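Side-chain contacts in CysQ, sulfite synthesis pathway protein (Bacteroides thetaiotaomicron VPI-5482, PDB 3B8B), which probably hydrolyses adenosine 3',5'-bisphosphate to AMP and phosphate with the help of magnesium, as a bacterial member of the inositol monophosphatase family: residues Glu36-Ile41 and Phe120-Ala125; Ser58-Ala63 and Asp105-Thr110. All blocks are in the same frame, centred on the assembly; numbering follows the deposited sequence.

Contact 1: Glu36-Ile41 and Phe120-Ala125; sequences EKILSI and FTVNIA
Ile-38 carries the helix side of this contact alone, reaching Phe-120 with one branch and Val-122 with the other. Its CG2 methyl lies 3.5 Å from Phe-120 CE1 and 4.1 Å from Phe-120 CD1, so it approaches the CD1-CE1 side of the ring obliquely, the two side chains running antiparallel alongside one another. The second branch ends in CD1, which comes within 3.5 Å of Val-122 CG2. Chi1 of -64° aims the fork, setting CG1 anti to the carbonyl carbon and CG2 anti to the backbone N; the extended chi2 (164°) then carries CD1 out to the valine. All three residues are buried and the contact is purely apolar, with 147 Å² of surface covered in total and the nearest CA atoms, those of Ile-38 and Val-122, 9.2 Å apart. Phe-120 is fixed further by edge-to-face packing with Tyr-42 and Phe-113, while Ile-38 also touches Leu-107 and Ala-67. In the second shell, the CB of Thr-121 points away from the helix, and its OG1 accepts a hydrogen bond from Asn-123 ND2 (2.8 Å, 156°) that is tilted slightly out of the amide plane. Ser-223 and Ser-224 bond to this polar pair, tying the strand's other face to the residues ahead of helix 225-232. The arrangement is helix-on-sheet packing, with helix 20-43 laid against strand 121-128 of the mixed sheet in the layered alpha/beta fold of the inositol monophosphatase family.

Contact 2: Ser58-Ala63 and Asp105-Thr110; sequences SPLTIA and DPLDGT
The N-terminal end of helix 59-75 faces a chain corner at Pro-106 and Leu-107, with CA atoms 7.4 Å apart for Leu-60 and Thr-110 and 7.7 Å for Ala-63 and Leu-107. Leu-60, its CG anti to the backbone N (chi1 178°), divides its two methyls between separate partners. CD1 meets Leu-107 CD1 at 3.9 Å, the two side chains crossing at a slant, whereas CD2 reaches Thr-110 CG2 at 3.6 Å, those two side chains crossing at about a right angle. One turn along, Ala-63 CB rests 3.7 Å from Leu-107 CD1, which therefore touches both helix residues. Replacing Leu-60 with an alanine is likely to take away the methyl that Leu-107 packs on and open a gap beside Thr-110 CG2. The corner is braced by an Asx turn: Asp-105 OD1 accepts from Leu-107 N at 3.1 Å (159°), the donor standing above the carboxylate plane. Asp-108 turns its CB away from the helix; it and Asp-105 are predicted magnesium ligands, and each brings a carboxylate oxygen close to Asp-248, consistent with a shared metal site. Around the apolar patch, Phe-113 of helix 110-114 packs on Leu-60 and Ala-63, Ile-38 of helix 20-43 touches Leu-107, and strand 121-128 pairs with the backbone of Asp-105 and Asp-108.

The two contacts are centred 8 Å apart. Contact 1 joins helix 20-43 to strand 121-128, whereas contact 2 joins the next helix, 59-75, to the corner near the end of the neighbouring strand 100-108 and to the start of helix 110-114. They touch on both sides: Phe-120 CB packs 3.2 Å from Asp-108 O, and Ile-41 CD1 lies 3.4 Å from Ala-63 CA. Contact 1 is wholly buried, whereas contact 2 runs from buried Leu-107 and Ala-63 out to exposed Thr-110. Both interfaces are apolar, but their polar surroundings differ: behind contact 1 hydroxyls and an amide satisfy one another, while contact 2 adjoins carboxylates of the predicted magnesium site. Both segments of contact 2 fall between those of contact 1 in sequence.

Contact 1: Glu36-Ile41 and Phe120-Ala125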
loop_
_atom_site.group_PDB
_atom_site.type_symbol
_atom_site.label_atom_id
_atom_site.label_comp_id
_atom_site.label_asym_id
_atom_site.label_seq_id
_atom_site.Cartn_x
_atom_site.Cartn_y
_atom_site.Cartn_z
ATOM N N GLU A 36 -13.592 4.274 6.132
ATOM C CA GLU A 36 -14.712 4.693 6.973
ATOM C C GLU A 36 -15.052 3.638 8.037
ATOM O O GLU A 36 -15.265 3.963 9.214
ATOM C CB GLU A 36 -15.918 4.966 6.054
ATOM C CG GLU A 36 -17.231 5.324 6.706
ATOM C CD GLU A 36 -18.294 5.739 5.672
ATOM O OE1 GLU A 36 -18.043 5.629 4.437
ATOM O OE2 GLU A 36 -19.378 6.176 6.101
ATOM N N LYS A 37 -15.137 2.375 7.606
ATOM C CA LYS A 37 -15.467 1.290 8.516
ATOM C C LYS A 37 -14.402 1.159 9.605
ATOM O O LYS A 37 -14.711 0.968 10.779
ATOM C CB LYS A 37 -15.616 -0.050 7.792
ATOM C CG LYS A 37 -16.750 -0.088 6.745
ATOM C CD LYS A 37 -18.103 0.214 7.356
ATOM C CE LYS A 37 -19.226 0.056 6.340
ATOM N NZ LYS A 37 -20.511 -0.020 7.084
ATOM N N ILE A 38 -13.145 1.229 9.189
ATOM C CA ILE A 38 -12.038 1.087 10.123
ATOM C C ILE A 38 -12.048 2.230 11.132
ATOM O O ILE A 38 -11.878 2.017 12.328
ATOM C CB ILE A 38 -10.697 1.068 9.379
ATOM C CG1 ILE A 38 -10.598 -0.165 8.455
ATOM C CG2 ILE A 38 -9.526 1.079 10.391
ATOM C CD1 ILE A 38 -9.464 -0.044 7.382
ATOM N N LEU A 39 -12.193 3.450 10.633
ATOM C CA LEU A 39 -12.097 4.626 11.480
ATOM C C LEU A 39 -13.268 4.663 12.476
ATOM O O LEU A 39 -13.090 5.083 13.631
ATOM C CB LEU A 39 -11.989 5.887 10.601
ATOM C CG LEU A 39 -11.687 7.212 11.297
ATOM C CD1 LEU A 39 -10.294 7.199 11.891
ATOM C CD2 LEU A 39 -11.876 8.399 10.355
ATOM N N SER A 40 -14.443 4.205 12.056
ATOM C CA SER A 40 -15.586 4.186 12.964
ATOM C C SER A 40 -15.270 3.356 14.209
ATOM O O SER A 40 -15.579 3.792 15.313
ATOM C CB SER A 40 -16.847 3.690 12.278
ATOM O OG SER A 40 -17.947 3.743 13.175
ATOM N N ILE A 41 -14.598 2.211 14.033
ATOM C CA ILE A 41 -14.159 1.364 15.139
ATOM C C ILE A 41 -12.986 2.021 15.903
ATOM O O ILE A 41 -12.986 2.065 17.138
ATOM C CB ILE A 41 -13.793 -0.041 14.622
ATOM C CG1 ILE A 41 -15.066 -0.782 14.163
ATOM C CG2 ILE A 41 -13.076 -0.883 15.675
ATOM C CD1 ILE A 41 -14.716 -1.934 13.298
ATOM N N PHE A 120 -1.762 2.897 10.095
ATOM C CA PHE A 120 -2.255 1.707 9.377
ATOM C C PHE A 120 -2.901 2.163 8.059
ATOM O O PHE A 120 -3.231 3.341 7.882
ATOM C CB PHE A 120 -3.227 0.915 10.242
ATOM C CG PHE A 120 -4.347 1.753 10.832
ATOM C CD1 PHE A 120 -5.514 2.016 10.120
ATOM C CD2 PHE A 120 -4.200 2.307 12.105
ATOM C CE1 PHE A 120 -6.521 2.792 10.669
ATOM C CE2 PHE A 120 -5.209 3.068 12.650
ATOM C CZ PHE A 120 -6.340 3.346 11.936
ATOM N N THR A 121 -3.071 1.212 7.132
ATOM C CA THR A 121 -3.476 1.538 5.775
ATOM C C THR A 121 -4.430 0.484 5.200
ATOM O O THR A 121 -4.458 -0.677 5.633
ATOM C CB THR A 121 -2.255 1.567 4.823
ATOM O OG1 THR A 121 -1.615 0.278 4.851
ATOM C CG2 THR A 121 -1.235 2.662 5.214
ATOM N N VAL A 122 -5.188 0.920 4.206
ATOM C CA VAL A 122 -5.937 0.042 3.309
ATOM C C VAL A 122 -5.130 -0.050 2.012
ATOM O O VAL A 122 -4.646 0.985 1.514
ATOM C CB VAL A 122 -7.331 0.626 3.005
ATOM C CG1 VAL A 122 -8.149 -0.350 2.144
ATOM C CG2 VAL A 122 -8.105 0.974 4.305
ATOM N N ASN A 123 -4.981 -1.268 1.471
ATOM C CA ASN A 123 -4.121 -1.524 0.306
ATOM C C ASN A 123 -4.882 -2.316 -0.761
ATOM O O ASN A 123 -5.346 -3.429 -0.485
ATOM C CB ASN A 123 -2.847 -2.297 0.678
ATOM C CG ASN A 123 -2.012 -1.551 1.689
ATOM O OD1 ASN A 123 -1.074 -0.871 1.320
ATOM N ND2 ASN A 123 -2.411 -1.637 2.973
ATOM N N ILE A 124 -5.040 -1.720 -1.942
ATOM C CA ILE A 124 -5.721 -2.370 -3.096
ATOM C C ILE A 124 -4.864 -2.218 -4.358
ATOM O O ILE A 124 -4.524 -1.101 -4.741
ATOM C CB ILE A 124 -7.116 -1.793 -3.331
ATOM C CG1 ILE A 124 -8.014 -2.026 -2.104
ATOM C CG2 ILE A 124 -7.759 -2.458 -4.583
ATOM C CD1 ILE A 124 -9.375 -1.308 -2.240
ATOM N N ALA A 125 -4.473 -3.343 -4.959
ATOM C CA ALA A 125 -3.719 -3.360 -6.192
ATOM C C ALA A 125 -4.441 -4.182 -7.248
ATOM O O ALA A 125 -5.025 -5.238 -6.922
ATOM C CB ALA A 125 -2.325 -3.989 -5.960
#

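Contact 2: Ser58-Ala63 and Asp105-Thr110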
loop_
_atom_site.group_PDB
_atom_site.type_symbol
_atom_site.label_atom_id
_atom_site.label_comp_id
_atom_site.label_asym_id
_atom_site.label_seq_id
_atom_site.Cartn_x
_atom_site.Cartn_y
_atom_site.Cartn_z
ATOM N N SER A 58 -12.253 -8.636 18.911
ATOM C CA SER A 58 -11.302 -7.559 19.060
ATOM C C SER A 58 -11.635 -6.481 18.024
ATOM O O SER A 58 -12.134 -6.792 16.926
ATOM C CB SER A 58 -9.848 -8.035 18.922
ATOM O OG SER A 58 -9.437 -8.200 17.573
ATOM N N PRO A 59 -11.409 -5.207 18.385
ATOM C CA PRO A 59 -11.499 -4.110 17.423
ATOM C C PRO A 59 -10.776 -4.394 16.112
ATOM O O PRO A 59 -11.302 -4.065 15.041
ATOM C CB PRO A 59 -10.827 -2.954 18.161
ATOM C CG PRO A 59 -11.099 -3.222 19.592
ATOM C CD PRO A 59 -11.100 -4.718 19.745
ATOM N N LEU A 60 -9.591 -4.995 16.181
ATOM C CA LEU A 60 -8.826 -5.273 14.985
ATOM C C LEU A 60 -9.570 -6.275 14.085
ATOM O O LEU A 60 -9.711 -6.066 12.888
ATOM C CB LEU A 60 -7.433 -5.805 15.312
ATOM C CG LEU A 60 -6.586 -6.158 14.079
ATOM C CD1 LEU A 60 -6.230 -4.924 13.194
ATOM C CD2 LEU A 60 -5.332 -6.920 14.488
ATOM N N THR A 61 -10.016 -7.372 14.681
ATOM C CA THR A 61 -10.683 -8.410 13.924
ATOM C C THR A 61 -11.930 -7.878 13.236
ATOM O O THR A 61 -12.146 -8.126 12.037
ATOM C CB THR A 61 -10.996 -9.608 14.858
ATOM O OG1 THR A 61 -9.744 -10.143 15.305
ATOM C CG2 THR A 61 -11.809 -10.679 14.127
ATOM N N ILE A 62 -12.719 -7.106 13.978
ATOM C CA ILE A 62 -13.952 -6.539 13.468
ATOM C C ILE A 62 -13.657 -5.522 12.358
ATOM O O ILE A 62 -14.260 -5.557 11.292
ATOM C CB ILE A 62 -14.788 -5.901 14.593
ATOM C CG1 ILE A 62 -15.213 -6.963 15.628
ATOM C CG2 ILE A 62 -16.033 -5.228 14.047
ATOM C CD1 ILE A 62 -15.801 -6.359 16.900
ATOM N N ALA A 63 -12.697 -4.632 12.591
ATOM C CA ALA A 63 -12.333 -3.644 11.577
ATOM C C ALA A 63 -11.845 -4.292 10.289
ATOM O O ALA A 63 -12.215 -3.844 9.195
ATOM C CB ALA A 63 -11.240 -2.691 12.129
ATOM N N ASP A 105 -5.052 -5.905 0.949
ATOM C CA ASP A 105 -5.015 -6.007 2.407
ATOM C C ASP A 105 -5.920 -4.920 2.956
ATOM O O ASP A 105 -5.587 -3.745 2.880
ATOM C CB ASP A 105 -3.621 -5.898 3.008
ATOM C CG ASP A 105 -3.614 -6.207 4.511
ATOM O OD1 ASP A 105 -4.698 -6.363 5.114
ATOM O OD2 ASP A 105 -2.489 -6.332 5.088
ATOM N N PRO A 106 -7.070 -5.320 3.481
ATOM C CA PRO A 106 -8.030 -4.307 3.965
ATOM C C PRO A 106 -7.511 -3.446 5.109
ATOM O O PRO A 106 -7.967 -2.314 5.282
ATOM C CB PRO A 106 -9.235 -5.153 4.428
ATOM C CG PRO A 106 -9.085 -6.446 3.687
ATOM C CD PRO A 106 -7.606 -6.681 3.627
ATOM N N LEU A 107 -6.562 -3.960 5.887
ATOM C CA LEU A 107 -6.066 -3.230 7.056
ATOM C C LEU A 107 -4.669 -3.770 7.373
ATOM O O LEU A 107 -4.517 -4.795 8.074
ATOM C CB LEU A 107 -7.006 -3.386 8.241
ATOM C CG LEU A 107 -6.803 -2.444 9.435
ATOM C CD1 LEU A 107 -7.885 -2.697 10.508
ATOM C CD2 LEU A 107 -5.414 -2.504 10.004
ATOM N N ASP A 108 -3.670 -3.083 6.844
ATOM C CA ASP A 108 -2.265 -3.395 7.147
ATOM C C ASP A 108 -1.760 -2.508 8.282
ATOM O O ASP A 108 -2.021 -1.305 8.315
ATOM C CB ASP A 108 -1.341 -3.202 5.961
ATOM C CG ASP A 108 0.088 -3.669 6.267
ATOM O OD1 ASP A 108 0.244 -4.806 6.774
ATOM O OD2 ASP A 108 1.000 -2.852 6.101
ATOM N N GLY A 109 -0.977 -3.099 9.178
ATOM C CA GLY A 109 -0.405 -2.350 10.301
ATOM C C GLY A 109 -1.098 -2.672 11.587
ATOM O O GLY A 109 -1.730 -1.830 12.242
ATOM N N THR A 110 -1.029 -3.950 11.938
ATOM C CA THR A 110 -1.670 -4.465 13.115
ATOM C C THR A 110 -1.309 -3.704 14.388
ATOM O O THR A 110 -2.199 -3.255 15.125
ATOM C CB THR A 110 -1.308 -5.995 13.255
ATOM O OG1 THR A 110 -1.949 -6.676 12.176
ATOM C CG2 THR A 110 -1.748 -6.535 14.567
#